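Local coordinates for Gp15 protein (Listeria phage PSA, PDB 6R5W) that probably recognises the Listeria cell surface as the phage's homotrimeric receptor binding protein, of which this chain is the C-terminal part, at residues 126-130 / 153-159; 113-118 / 166-170; 71-77 / 93-99. All coordinates share one frame; numbering follows the deposited sequence.

Contact 1 of 3, residues 126-130 / 153-159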
ATOM      1  N   ALA A 126     -11.521 -24.672   3.415  1.00 29.11           N
ATOM      2  CA  ALA A 126     -10.122 -24.927   3.789  1.00 26.25           C
ATOM      3  C   ALA A 126      -9.743 -26.341   3.331  1.00 27.70           C
ATOM      4  O   ALA A 126     -10.576 -27.293   3.288  1.00 28.77           O
ATOM      5  CB  ALA A 126      -9.896 -24.815   5.268  1.00 27.84           C
ATOM      6  N   ALA A 127      -8.479 -26.511   2.977  1.00 26.42           N
ATOM      7  CA  ALA A 127      -8.001 -27.851   2.704  1.00 26.95           C
ATOM      8  C   ALA A 127      -7.687 -28.600   3.995  1.00 28.25           C
ATOM      9  O   ALA A 127      -7.230 -28.029   4.979  1.00 29.26           O
ATOM     10  CB  ALA A 127      -6.728 -27.824   1.814  1.00 29.00           C
ATOM     11  N   GLN A 128      -7.856 -29.923   3.951  1.00 27.51           N
ATOM     12  CA  GLN A 128      -7.231 -30.781   4.940  1.00 27.97           C
ATOM     13  C   GLN A 128      -5.966 -31.380   4.313  1.00 28.75           C
ATOM     14  O   GLN A 128      -5.770 -31.371   3.087  1.00 32.42           O
ATOM     15  CB  GLN A 128      -8.177 -31.898   5.421  1.00 31.43           C
ATOM     16  CG  GLN A 128      -9.412 -31.370   6.095  1.00 30.35           C
ATOM     17  CD  GLN A 128     -10.148 -32.517   6.902  1.00 28.79           C
ATOM     18  OE1 GLN A 128     -10.915 -33.299   6.302  1.00 30.75           O
ATOM     19  NE2 GLN A 128      -9.857 -32.611   8.157  1.00 29.22           N
ATOM     20  N   GLN A 129      -5.128 -31.896   5.187  1.00 32.12           N
ATOM     21  CA  GLN A 129      -3.827 -32.446   4.817  1.00 32.85           C
ATOM     22  C   GLN A 129      -3.953 -33.864   4.284  1.00 32.78           C
ATOM     23  O   GLN A 129      -3.596 -34.840   4.937  1.00 38.65           O
ATOM     24  CB  GLN A 129      -2.960 -32.336   6.039  1.00 30.46           C
ATOM     25  CG  GLN A 129      -1.452 -32.763   5.798  1.00 33.90           C
ATOM     26  CD  GLN A 129      -0.611 -32.667   7.019  1.00 34.40           C
ATOM     27  OE1 GLN A 129      -0.742 -31.784   7.842  1.00 33.75           O
ATOM     28  NE2 GLN A 129       0.232 -33.693   7.213  1.00 37.87           N
ATOM     29  N   SER A 130      -4.490 -33.972   3.070  1.00 33.23           N
ATOM     30  CA  SER A 130      -4.877 -35.263   2.539  1.00 35.18           C
ATOM     31  C   SER A 130      -4.921 -35.304   1.031  1.00 39.25           C
ATOM     32  O   SER A 130      -5.293 -34.335   0.363  1.00 37.36           O
ATOM     33  CB  SER A 130      -6.262 -35.684   3.106  1.00 37.57           C
ATOM     34  OG  SER A 130      -6.797 -36.823   2.410  1.00 36.14           O
ATOM     35  N   GLY A 153     -14.000 -33.267   6.282  1.00 31.30           N
ATOM     36  CA  GLY A 153     -14.118 -34.546   5.604  1.00 33.03           C
ATOM     37  C   GLY A 153     -13.794 -35.690   6.551  1.00 32.93           C
ATOM     38  O   GLY A 153     -14.412 -36.767   6.488  1.00 31.89           O
ATOM     39  N   SER A 154     -12.802 -35.478   7.397  1.00 31.80           N
ATOM     40  CA  SER A 154     -12.391 -36.463   8.394  1.00 32.79           C
ATOM     41  C   SER A 154     -11.845 -35.804   9.638  1.00 30.37           C
ATOM     42  O   SER A 154     -10.901 -34.983   9.568  1.00 31.86           O
ATOM     43  CB  SER A 154     -11.315 -37.431   7.804  1.00 36.73           C
ATOM     44  OG  SER A 154     -10.689 -38.110   8.897  1.00 36.69           O
ATOM     45  N   VAL A 155     -12.385 -36.197  10.811  1.00 28.65           N
ATOM     46  CA  VAL A 155     -11.896 -35.614  12.054  1.00 28.75           C
ATOM     47  C   VAL A 155     -10.468 -36.028  12.400  1.00 31.08           C
ATOM     48  O   VAL A 155      -9.860 -35.414  13.282  1.00 33.64           O
ATOM     49  CB  VAL A 155     -12.801 -35.946  13.253  1.00 34.91           C
ATOM     50  CG1 VAL A 155     -14.238 -35.474  12.962  1.00 34.15           C
ATOM     51  CG2 VAL A 155     -12.754 -37.436  13.548  1.00 34.96           C
ATOM     52  N   ASP A 156      -9.953 -37.053  11.734  1.00 34.33           N
ATOM     53  CA  ASP A 156      -8.621 -37.568  12.038  1.00 39.39           C
ATOM     54  C   ASP A 156      -7.525 -37.022  11.121  1.00 42.96           C
ATOM     55  O   ASP A 156      -6.376 -37.442  11.245  1.00 39.89           O
ATOM     56  CB  ASP A 156      -8.609 -39.088  11.911  1.00 39.36           C
ATOM     57  CG  ASP A 156      -9.552 -39.735  12.888  1.00 41.30           C
ATOM     58  OD1 ASP A 156      -9.517 -39.330  14.054  1.00 38.70           O
ATOM     59  OD2 ASP A 156     -10.350 -40.591  12.462  1.00 50.57           O
ATOM     60  N   VAL A 157      -7.835 -36.080  10.257  1.00 36.61           N
ATOM     61  CA  VAL A 157      -6.874 -35.491   9.290  1.00 32.01           C
ATOM     62  C   VAL A 157      -6.661 -34.042   9.688  1.00 39.21           C
ATOM     63  O   VAL A 157      -7.595 -33.376  10.158  1.00 35.15           O
ATOM     64  CB  VAL A 157      -7.393 -35.618   7.859  1.00 36.67           C
ATOM     65  CG1 VAL A 157      -6.503 -34.906   6.843  1.00 34.19           C
ATOM     66  CG2 VAL A 157      -7.500 -37.119   7.498  1.00 40.60           C
ATOM     67  N   ASN A 158      -5.423 -33.564   9.572  1.00 32.53           N
ATOM     68  CA  ASN A 158      -5.150 -32.220  10.006  1.00 29.56           C
ATOM     69  C   ASN A 158      -5.879 -31.241   9.072  1.00 24.57           C
ATOM     70  O   ASN A 158      -6.197 -31.564   7.918  1.00 31.76           O
ATOM     71  CB  ASN A 158      -3.632 -31.894   9.960  1.00 37.48           C
ATOM     72  CG  ASN A 158      -2.791 -32.745  10.922  1.00 45.56           C
ATOM     73  OD1 ASN A 158      -3.310 -33.410  11.802  1.00 37.20           O
ATOM     74  ND2 ASN A 158      -1.460 -32.677  10.758  1.00 36.18           N
ATOM     75  N   THR A 159      -6.128 -30.041   9.577  1.00 31.15           N
ATOM     76  CA  THR A 159      -6.886 -29.019   8.854  1.00 31.17           C
ATOM     77  C   THR A 159      -6.060 -27.735   8.698  1.00 27.50           C
ATOM     78  O   THR A 159      -5.509 -27.193   9.676  1.00 28.58           O
ATOM     79  CB  THR A 159      -8.210 -28.742   9.587  1.00 32.94           C
ATOM     80  OG1 THR A 159      -9.008 -29.942   9.527  1.00 32.20           O
ATOM     81  CG2 THR A 159      -8.989 -27.680   8.882  1.00 33.09           C
TER
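The type I beta turn from Ser-154 to Val-157, in the loop between strands 146-152 and 159-167, receives the carboxamide of Gln-128 from the segment 126-130, which continues strand 122-127, an example of one side chain matching the polar backbone of a turn. With CG beside its backbone N (chi1 -62°) and the chain extended beyond, Gln-128 reaches across Thr-159 to the loop. Gln-128 OE1 accepts from Ser-154 N at 3.1 Å, in the carbonyl plane and on a lone pair. Gln-128 NE2 gives a nearly straight bond to Ser-154 O (3.0 Å, 170° at the hydrogen) and a more bent one to Thr-159 OG1 at 3.1 Å, which lies tilted from the amide plane. The turn's own closing bond, Val-157 N to Ser-154 O, is weak.

Gln-129, the centre of an inverse gamma turn, donates its N to Asn-158 O at 3.0 Å. The two side chains run together in the same direction with amide planes 83° apart, and Asn-158 ND2 approaches Gln-129 OE1 from above its carbonyl plane at 3.1 Å. Val-157 CG1 packs against Gln-129 O and Ser-130 CB, while Tyr-140 of the second subunit packs on Gln-129.

Three bonds on the buried Gln-128 amide probably fix its rotation, since a flipped group would set oxygen against Ser-154 O and nitrogen against Ser-154 N.

Contact 2 of 3, residues 113-118 / 166-170. With CD (cadmium ion), chain I; CD (cadmium ion), chain G.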
ATOM      1  N   PHE A 113      -8.030  -6.948  18.933  1.00 33.21           N
ATOM      2  CA  PHE A 113      -7.806  -5.907  17.943  1.00 36.30           C
ATOM      3  C   PHE A 113      -7.778  -6.451  16.485  1.00 30.32           C
ATOM      4  O   PHE A 113      -7.754  -5.639  15.526  1.00 32.48           O
ATOM      5  CB  PHE A 113      -6.512  -5.114  18.203  1.00 34.70           C
ATOM      6  CG  PHE A 113      -5.218  -5.865  17.876  1.00 34.56           C
ATOM      7  CD1 PHE A 113      -4.671  -6.760  18.749  1.00 38.03           C
ATOM      8  CD2 PHE A 113      -4.559  -5.636  16.684  1.00 33.96           C
ATOM      9  CE1 PHE A 113      -3.496  -7.416  18.468  1.00 43.24           C
ATOM     10  CE2 PHE A 113      -3.396  -6.314  16.387  1.00 36.02           C
ATOM     11  CZ  PHE A 113      -2.875  -7.204  17.285  1.00 37.27           C
ATOM     12  N   LEU A 114      -7.790  -7.773  16.295  1.00 33.50           N
ATOM     13  CA  LEU A 114      -7.910  -8.350  14.956  1.00 27.87           C
ATOM     14  C   LEU A 114      -9.309  -8.912  14.728  1.00 32.14           C
ATOM     15  O   LEU A 114      -9.498  -9.770  13.887  1.00 30.11           O
ATOM     16  CB  LEU A 114      -6.845  -9.417  14.744  1.00 28.82           C
ATOM     17  CG  LEU A 114      -5.421  -8.854  14.789  1.00 29.40           C
ATOM     18  CD1 LEU A 114      -4.462  -9.996  14.468  1.00 35.62           C
ATOM     19  CD2 LEU A 114      -5.229  -7.681  13.816  1.00 31.11           C
ATOM     20  N   ALA A 115     -10.314  -8.462  15.495  1.00 30.45           N
ATOM     21  CA  ALA A 115     -11.677  -8.923  15.221  1.00 28.07           C
ATOM     22  C   ALA A 115     -12.106  -8.506  13.811  1.00 25.33           C
ATOM     23  O   ALA A 115     -11.789  -7.404  13.359  1.00 27.45           O
ATOM     24  CB  ALA A 115     -12.650  -8.327  16.251  1.00 35.58           C
ATOM     25  N   PRO A 116     -12.848  -9.348  13.088  1.00 29.09           N
ATOM     26  CA  PRO A 116     -13.229  -9.005  11.709  1.00 30.63           C
ATOM     27  C   PRO A 116     -14.320  -7.942  11.619  1.00 32.01           C
ATOM     28  O   PRO A 116     -15.176  -7.845  12.504  1.00 30.22           O
ATOM     29  CB  PRO A 116     -13.739 -10.340  11.138  1.00 30.74           C
ATOM     30  CG  PRO A 116     -14.214 -11.081  12.332  1.00 32.43           C
ATOM     31  CD  PRO A 116     -13.271 -10.694  13.479  1.00 28.01           C
ATOM     32  N   ASP A 117     -14.332  -7.210  10.510  1.00 28.12           N
ATOM     33  CA  ASP A 117     -15.485  -6.398  10.129  1.00 28.38           C
ATOM     34  C   ASP A 117     -16.540  -7.354   9.590  1.00 30.75           C
ATOM     35  O   ASP A 117     -16.413  -7.860   8.481  1.00 32.93           O
ATOM     36  CB  ASP A 117     -15.125  -5.334   9.110  1.00 27.76           C
ATOM     37  CG  ASP A 117     -16.216  -4.276   8.951  1.00 28.64           C
ATOM     38  OD1 ASP A 117     -17.149  -4.390   9.721  1.00 31.27           O
ATOM     39  OD2 ASP A 117     -16.135  -3.424   8.069  1.00 25.60           O
ATOM     40  N   ALA A 118     -17.548  -7.667  10.408  1.00 29.36           N
ATOM     41  CA  ALA A 118     -18.596  -8.630  10.074  1.00 31.28           C
ATOM     42  C   ALA A 118     -19.699  -8.475  11.119  1.00 35.84           C
ATOM     43  O   ALA A 118     -19.435  -8.056  12.252  1.00 34.05           O
ATOM     44  CB  ALA A 118     -18.086 -10.088  10.100  1.00 28.68           C
ATOM     45  N   TYR A 166      -8.860 -11.741   5.928  1.00 25.76           N
ATOM     46  CA  TYR A 166     -10.004 -10.844   6.161  1.00 26.95           C
ATOM     47  C   TYR A 166      -9.506  -9.469   6.618  1.00 27.10           C
ATOM     48  O   TYR A 166      -8.361  -9.306   7.040  1.00 26.71           O
ATOM     49  CB  TYR A 166     -10.948 -11.438   7.216  1.00 24.35           C
ATOM     50  CG  TYR A 166     -10.337 -11.524   8.577  1.00 25.62           C
ATOM     51  CD1 TYR A 166      -9.562 -12.641   8.966  1.00 24.29           C
ATOM     52  CD2 TYR A 166     -10.501 -10.492   9.504  1.00 28.92           C
ATOM     53  CE1 TYR A 166      -9.012 -12.714  10.162  1.00 25.11           C
ATOM     54  CE2 TYR A 166      -9.938 -10.556  10.741  1.00 27.22           C
ATOM     55  CZ  TYR A 166      -9.175 -11.693  11.098  1.00 27.76           C
ATOM     56  OH  TYR A 166      -8.553 -11.787  12.313  1.00 31.82           O
ATOM     57  N   LEU A 167     -10.405  -8.496   6.571  1.00 27.43           N
ATOM     58  CA  LEU A 167     -10.197  -7.149   7.082  1.00 24.87           C
ATOM     59  C   LEU A 167     -10.888  -6.907   8.431  1.00 29.62           C
ATOM     60  O   LEU A 167     -12.005  -7.347   8.658  1.00 26.24           O
ATOM     61  CB  LEU A 167     -10.753  -6.134   6.074  1.00 25.73           C
ATOM     62  CG  LEU A 167      -9.980  -6.013   4.766  1.00 29.59           C
ATOM     63  CD1 LEU A 167     -10.813  -5.396   3.688  1.00 33.33           C
ATOM     64  CD2 LEU A 167      -8.693  -5.206   5.005  1.00 27.10           C
ATOM     65  N   THR A 168     -10.243  -6.144   9.286  1.00 28.27           N
ATOM     66  CA  THR A 168     -10.793  -5.663  10.551  1.00 29.14           C
ATOM     67  C   THR A 168     -11.649  -4.392  10.365  1.00 28.36           C
ATOM     68  O   THR A 168     -11.833  -3.854   9.269  1.00 28.65           O
ATOM     69  CB  THR A 168      -9.648  -5.413  11.528  1.00 26.90           C
ATOM     70  OG1 THR A 168      -8.916  -4.320  10.996  1.00 27.04           O
ATOM     71  CG2 THR A 168      -8.795  -6.671  11.735  1.00 28.17           C
ATOM     72  N   LYS A 169     -12.257  -3.950  11.479  1.00 29.14           N
ATOM     73  CA  LYS A 169     -13.084  -2.733  11.469  1.00 29.77           C
ATOM     74  C   LYS A 169     -12.252  -1.443  11.429  1.00 31.43           C
ATOM     75  O   LYS A 169     -11.049  -1.419  11.707  1.00 31.76           O
ATOM     76  CB  LYS A 169     -14.003  -2.727  12.699  1.00 30.95           C
ATOM     77  CG  LYS A 169     -15.033  -3.825  12.660  1.00 34.47           C
ATOM     78  CD  LYS A 169     -15.936  -3.766  13.962  1.00 37.90           C
ATOM     79  CE  LYS A 169     -17.384  -3.689  13.658  1.00 48.18           C
ATOM     80  NZ  LYS A 169     -17.890  -4.904  12.976  1.00 54.52           N
ATOM     81  N   GLU A 170     -12.939  -0.356  11.091  1.00 30.28           N
ATOM     82  CA  GLU A 170     -12.392   0.985  10.985  1.00 31.36           C
ATOM     83  C   GLU A 170     -12.159   1.567  12.370  1.00 35.64           C
ATOM     84  O   GLU A 170     -13.072   2.130  12.987  1.00 34.77           O
ATOM     85  CB  GLU A 170     -13.385   1.834  10.215  1.00 43.24           C
ATOM     86  CG  GLU A 170     -12.722   2.915   9.527  1.00 52.30           C
ATOM     87  CD  GLU A 170     -11.918   2.371   8.489  1.00 63.05           C
ATOM     88  OE1 GLU A 170     -12.514   1.793   7.533  1.00 65.54           O
ATOM     89  OE2 GLU A 170     -10.656   2.502   8.618  1.00 67.57           O
TER
HETATM   90 CD    CD I 406     -11.120   3.816   6.584  0.94 82.43          CD
HETATM   91 CD    CD G 404     -17.923  -2.155   8.946  1.00 36.12          CD
HETATM   92  O   HOH W   1     -11.840  -4.871  14.331  1.00 32.16           O
HETATM   93  O   HOH W   2     -14.035  -8.686   7.295  1.00 29.70           O
HETATM   94  O   HOH W   3     -18.803  -7.374  14.817  1.00 38.62           O
HETATM   95  O   HOH W   4     -20.774  -5.126  12.234  1.00 51.14           O
HETATM   96  O   HOH W   5     -16.039  -0.932  10.378  1.00 26.38           O
HETATM   97  O   HOH W   6     -19.670  -1.767  10.593  1.00 30.44           O
HETATM   98  O   HOH W   7     -19.467  -3.335   7.281  1.00 30.46           O
HETATM   99  O   HOH W   8     -17.872  -0.278   7.231  1.00 33.07           O
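Tyr-166 carries its ring toward the loop 113-118 because CG stands between the backbone N and the carbonyl carbon (chi1 66°), while Asp-117, with CG opposite its own N (chi1 -166°), turns its carboxylate to where Lys-169 bends round at chi3 and chi4. Tyr-166 OH donates to Leu-114 O at 2.7 Å, in that carbonyl's plane, and Leu-114 O lies at the edge of the ring. Pro-116 CB meets the ring obliquely, 3.6 Å from Tyr-166 CD2.

The backbones are joined by Asp-117 N to Leu-167 O at 3.0 Å. One water bridges Ala-115 O and Lys-169 N, and another links Asp-117 O with Leu-167 O. The Asp-117 and Lys-169 side chains cross at about a right angle, giving a salt bridge whose bond from Lys-169 NZ to Asp-117 OD1 is weak at 3.4 Å. Asp-117 also chelates a cadmium ion, through OD1 at 2.5 Å and OD2 at 2.4 Å, and four waters are also bound to the metal; one of them accepts from Glu-170 N. Asp-117 OD2 is also bonded by Arg-87 NH1, so the metal and the guanidinium group probably share its negative charge. Glu-170 holds a second cadmium through both its oxygens.

The loop between strands 105-109 and 122-127 of one sheet is thus held to the end of strand 159-167 of the other. Thr-168 lays CG2 against Leu-114 CA, and Thr-168 OG1 accepts from Phe-88 N of strand 87-97. Leu-114 leans on that strand as well, and Tyr-166 touches Val-90 there, and Tyr-124 and Leu-141 of strands 122-127 and 136-141.

Contact 3 of 3, residues 71-77 / 93-99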
ATOM      1  N   PHE A  71      -6.947 -29.160  20.363  1.00 38.41           N
ATOM      2  CA  PHE A  71      -6.203 -29.117  19.116  1.00 37.78           C
ATOM      3  C   PHE A  71      -4.697 -28.927  19.412  1.00 33.84           C
ATOM      4  O   PHE A  71      -4.303 -28.277  20.405  1.00 33.11           O
ATOM      5  CB  PHE A  71      -6.674 -27.959  18.243  1.00 33.30           C
ATOM      6  CG  PHE A  71      -7.998 -28.186  17.540  1.00 32.26           C
ATOM      7  CD1 PHE A  71      -8.010 -28.782  16.301  1.00 31.75           C
ATOM      8  CD2 PHE A  71      -9.161 -27.771  18.100  1.00 34.00           C
ATOM      9  CE1 PHE A  71      -9.179 -28.989  15.588  1.00 35.40           C
ATOM     10  CE2 PHE A  71     -10.378 -27.921  17.366  1.00 34.99           C
ATOM     11  CZ  PHE A  71     -10.380 -28.547  16.167  1.00 33.99           C
ATOM     12  N   VAL A  72      -3.879 -29.373  18.469  1.00 38.84           N
ATOM     13  CA  VAL A  72      -2.448 -29.117  18.518  1.00 39.99           C
ATOM     14  C   VAL A  72      -2.079 -28.269  17.299  1.00 45.96           C
ATOM     15  O   VAL A  72      -2.763 -28.304  16.257  1.00 41.43           O
ATOM     16  CB  VAL A  72      -1.623 -30.415  18.554  1.00 40.99           C
ATOM     17  CG1 VAL A  72      -1.927 -31.181  19.867  1.00 42.14           C
ATOM     18  CG2 VAL A  72      -1.884 -31.315  17.349  1.00 42.55           C
ATOM     19  N   ALA A  73      -1.013 -27.479  17.455  1.00 36.15           N
ATOM     20  CA  ALA A  73      -0.461 -26.664  16.348  1.00 39.87           C
ATOM     21  C   ALA A  73       0.534 -27.575  15.664  1.00 45.75           C
ATOM     22  O   ALA A  73       1.705 -27.678  16.068  1.00 41.40           O
ATOM     23  CB  ALA A  73       0.193 -25.397  16.872  1.00 43.94           C
ATOM     24  N   SER A  74       0.062 -28.263  14.635  1.00 40.58           N
ATOM     25  CA  SER A  74       0.957 -29.122  13.862  1.00 44.09           C
ATOM     26  C   SER A  74       1.955 -28.282  13.092  1.00 51.80           C
ATOM     27  O   SER A  74       3.091 -28.718  12.863  1.00 52.10           O
ATOM     28  CB  SER A  74       0.146 -30.013  12.905  1.00 47.29           C
ATOM     29  OG  SER A  74       0.989 -30.817  12.089  1.00 58.37           O
ATOM     30  N   GLN A  75       1.546 -27.077  12.679  1.00 44.39           N
ATOM     31  CA  GLN A  75       2.501 -26.033  12.311  1.00 56.32           C
ATOM     32  C   GLN A  75       2.192 -24.803  13.154  1.00 47.78           C
ATOM     33  O   GLN A  75       1.015 -24.560  13.439  1.00 44.69           O
ATOM     34  CB  GLN A  75       2.404 -25.700  10.815  1.00 53.10           C
ATOM     35  CG  GLN A  75       2.749 -26.874   9.893  1.00 57.78           C
ATOM     36  CD  GLN A  75       4.187 -27.344  10.065  1.00 63.35           C
ATOM     37  OE1 GLN A  75       5.125 -26.536  10.069  1.00 59.75           O
ATOM     38  NE2 GLN A  75       4.364 -28.667  10.212  1.00 62.67           N
ATOM     39  N   PRO A  76       3.204 -24.014  13.559  1.00 51.27           N
ATOM     40  CA  PRO A  76       2.916 -22.822  14.387  1.00 43.54           C
ATOM     41  C   PRO A  76       1.796 -22.002  13.779  1.00 39.67           C
ATOM     42  O   PRO A  76       1.702 -21.821  12.560  1.00 43.00           O
ATOM     43  CB  PRO A  76       4.238 -22.043  14.411  1.00 53.10           C
ATOM     44  CG  PRO A  76       5.316 -23.127  14.186  1.00 54.66           C
ATOM     45  CD  PRO A  76       4.648 -24.110  13.206  1.00 55.38           C
ATOM     46  N   LEU A  77       0.865 -21.605  14.631  1.00 36.97           N
ATOM     47  CA  LEU A  77      -0.299 -20.817  14.204  1.00 36.07           C
ATOM     48  C   LEU A  77       0.097 -19.363  14.285  1.00 37.23           C
ATOM     49  O   LEU A  77       0.375 -18.862  15.367  1.00 34.73           O
ATOM     50  CB  LEU A  77      -1.512 -21.120  15.083  1.00 36.45           C
ATOM     51  CG  LEU A  77      -1.766 -22.613  15.156  1.00 32.98           C
ATOM     52  CD1 LEU A  77      -3.084 -22.875  16.025  1.00 43.40           C
ATOM     53  CD2 LEU A  77      -1.963 -23.307  13.872  1.00 36.25           C
ATOM     54  N   SER A  93      -2.145 -18.334   9.111  1.00 31.14           N
ATOM     55  CA  SER A  93      -1.357 -19.449   8.603  1.00 28.99           C
ATOM     56  C   SER A  93      -1.249 -20.535   9.690  1.00 27.63           C
ATOM     57  O   SER A  93      -1.330 -20.255  10.899  1.00 32.23           O
ATOM     58  CB  SER A  93       0.092 -18.996   8.182  1.00 28.99           C
ATOM     59  OG  SER A  93       0.800 -18.670   9.346  1.00 40.51           O
ATOM     60  N   GLY A  94      -0.967 -21.745   9.228  1.00 29.56           N
ATOM     61  CA  GLY A  94      -0.737 -22.878  10.075  1.00 29.80           C
ATOM     62  C   GLY A  94      -1.690 -24.026   9.815  1.00 27.59           C
ATOM     63  O   GLY A  94      -2.551 -23.973   8.939  1.00 30.39           O
ATOM     64  N   ILE A  95      -1.450 -25.133  10.558  1.00 29.34           N
ATOM     65  CA  ILE A  95      -2.179 -26.372  10.393  1.00 29.16           C
ATOM     66  C   ILE A  95      -2.478 -26.904  11.779  1.00 34.45           C
ATOM     67  O   ILE A  95      -1.583 -26.942  12.634  1.00 33.54           O
ATOM     68  CB  ILE A  95      -1.387 -27.405   9.594  1.00 34.03           C
ATOM     69  CG1 ILE A  95      -1.038 -26.871   8.181  1.00 31.95           C
ATOM     70  CG2 ILE A  95      -2.148 -28.766   9.452  1.00 31.65           C
ATOM     71  CD1 ILE A  95      -0.110 -27.820   7.404  1.00 35.33           C
ATOM     72  N   VAL A  96      -3.749 -27.263  12.041  1.00 36.35           N
ATOM     73  CA  VAL A  96      -4.126 -27.792  13.364  1.00 34.64           C
ATOM     74  C   VAL A  96      -4.371 -29.294  13.217  1.00 29.98           C
ATOM     75  O   VAL A  96      -4.891 -29.771  12.184  1.00 32.56           O
ATOM     76  CB  VAL A  96      -5.351 -27.083  13.976  1.00 32.05           C
ATOM     77  CG1 VAL A  96      -5.026 -25.650  14.229  1.00 32.17           C
ATOM     78  CG2 VAL A  96      -6.569 -27.229  13.018  1.00 32.13           C
ATOM     79  N   GLY A  97      -4.033 -30.030  14.281  1.00 32.36           N
ATOM     80  CA  GLY A  97      -4.272 -31.455  14.401  1.00 34.05           C
ATOM     81  C   GLY A  97      -5.310 -31.771  15.497  1.00 26.80           C
ATOM     82  O   GLY A  97      -5.476 -30.981  16.443  1.00 30.29           O
ATOM     83  N   LYS A  98      -5.929 -32.937  15.365  1.00 35.87           N
ATOM     84  CA  LYS A  98      -7.005 -33.352  16.274  1.00 33.45           C
ATOM     85  C   LYS A  98      -6.542 -33.355  17.714  1.00 37.72           C
ATOM     86  O   LYS A  98      -7.247 -32.865  18.607  1.00 35.91           O
ATOM     87  CB  LYS A  98      -7.478 -34.719  15.864  1.00 35.34           C
ATOM     88  CG  LYS A  98      -8.729 -35.219  16.667  1.00 37.67           C
ATOM     89  CD  LYS A  98      -8.915 -36.651  16.335  1.00 36.94           C
ATOM     90  CE  LYS A  98     -10.345 -37.071  16.779  1.00 46.00           C
ATOM     91  NZ  LYS A  98     -10.584 -38.482  16.382  1.00 47.92           N
ATOM     92  N   GLY A  99      -5.305 -33.810  17.960  1.00 39.41           N
ATOM     93  CA  GLY A  99      -4.829 -33.792  19.343  1.00 38.96           C
ATOM     94  C   GLY A  99      -5.757 -34.671  20.188  1.00 34.96           C
ATOM     95  O   GLY A  99      -6.129 -35.787  19.800  1.00 38.51           O
TER
HETATM   96  O   HOH W   9       2.449 -21.027  10.298  1.00 42.60           O
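Val-72 and Gly-97 form an antiparallel hydrogen-bonded pair in the hairpin of strands 72-84 and 87-97, tied by Val-72 N to Gly-97 O at 3.0 Å and Gly-97 N to Val-72 O at 2.9 Å. Val-72 CG2 lies over the bare CA of Gly-97 at 3.8 Å. Next along, Ala-73 and Val-96 make a non-hydrogen-bonded pair. The chain then turns a corner at Ser-74 and Gln-75, and Ile-95 O accepts from both: a weak, bent bond from Ser-74 N and a straighter one, 3.1 Å, from Gln-75 N.

This corner interrupts strand 72-84 within a four-stranded antiparallel sheet, where strand 87-97 runs between 72-84 and 159-167. Leu-77 returns to the partner strand, CD1 meeting Val-96 CG1 at 3.8 Å with the side chains nearly perpendicular, and CD2 covering the buried Ile-95 N, which has no hydrogen-bonding partner. On the other branch of Val-96, CG2 lies obliquely by Phe-71 CD1 at 3.9 Å. Val-96 and Phe-71 also touch Cys-107 and Ile-149 of the second sheet. On the opposite sheet face Gln-75 CG runs alongside Ile-95 CD1 at 3.9 Å, while Gln-75 OE1 bonds Ser-119 OG of the second subunit.

In the fold
Contact 2, the most buried, lies nearest the chain's centre; contacts 1 and 3 are only partly buried and sit together toward the far end of the C-terminal beta domain. These two touch: Asp-156 OD1 and Lys-98 NZ form a salt bridge of 2.7 Å, and both contacts reach the second subunit, whereas contact 2 meets the third. Contact 3 works within one sheet by strand pairing and apolar side chains. Contacts 1 and 2 instead bring parts attached to the other sheet up to opposite ends of strand 159-167, the first through side-chain amides, one of them bonded to a turn, the second through a phenol, waters and one cadmium-bound carboxylate.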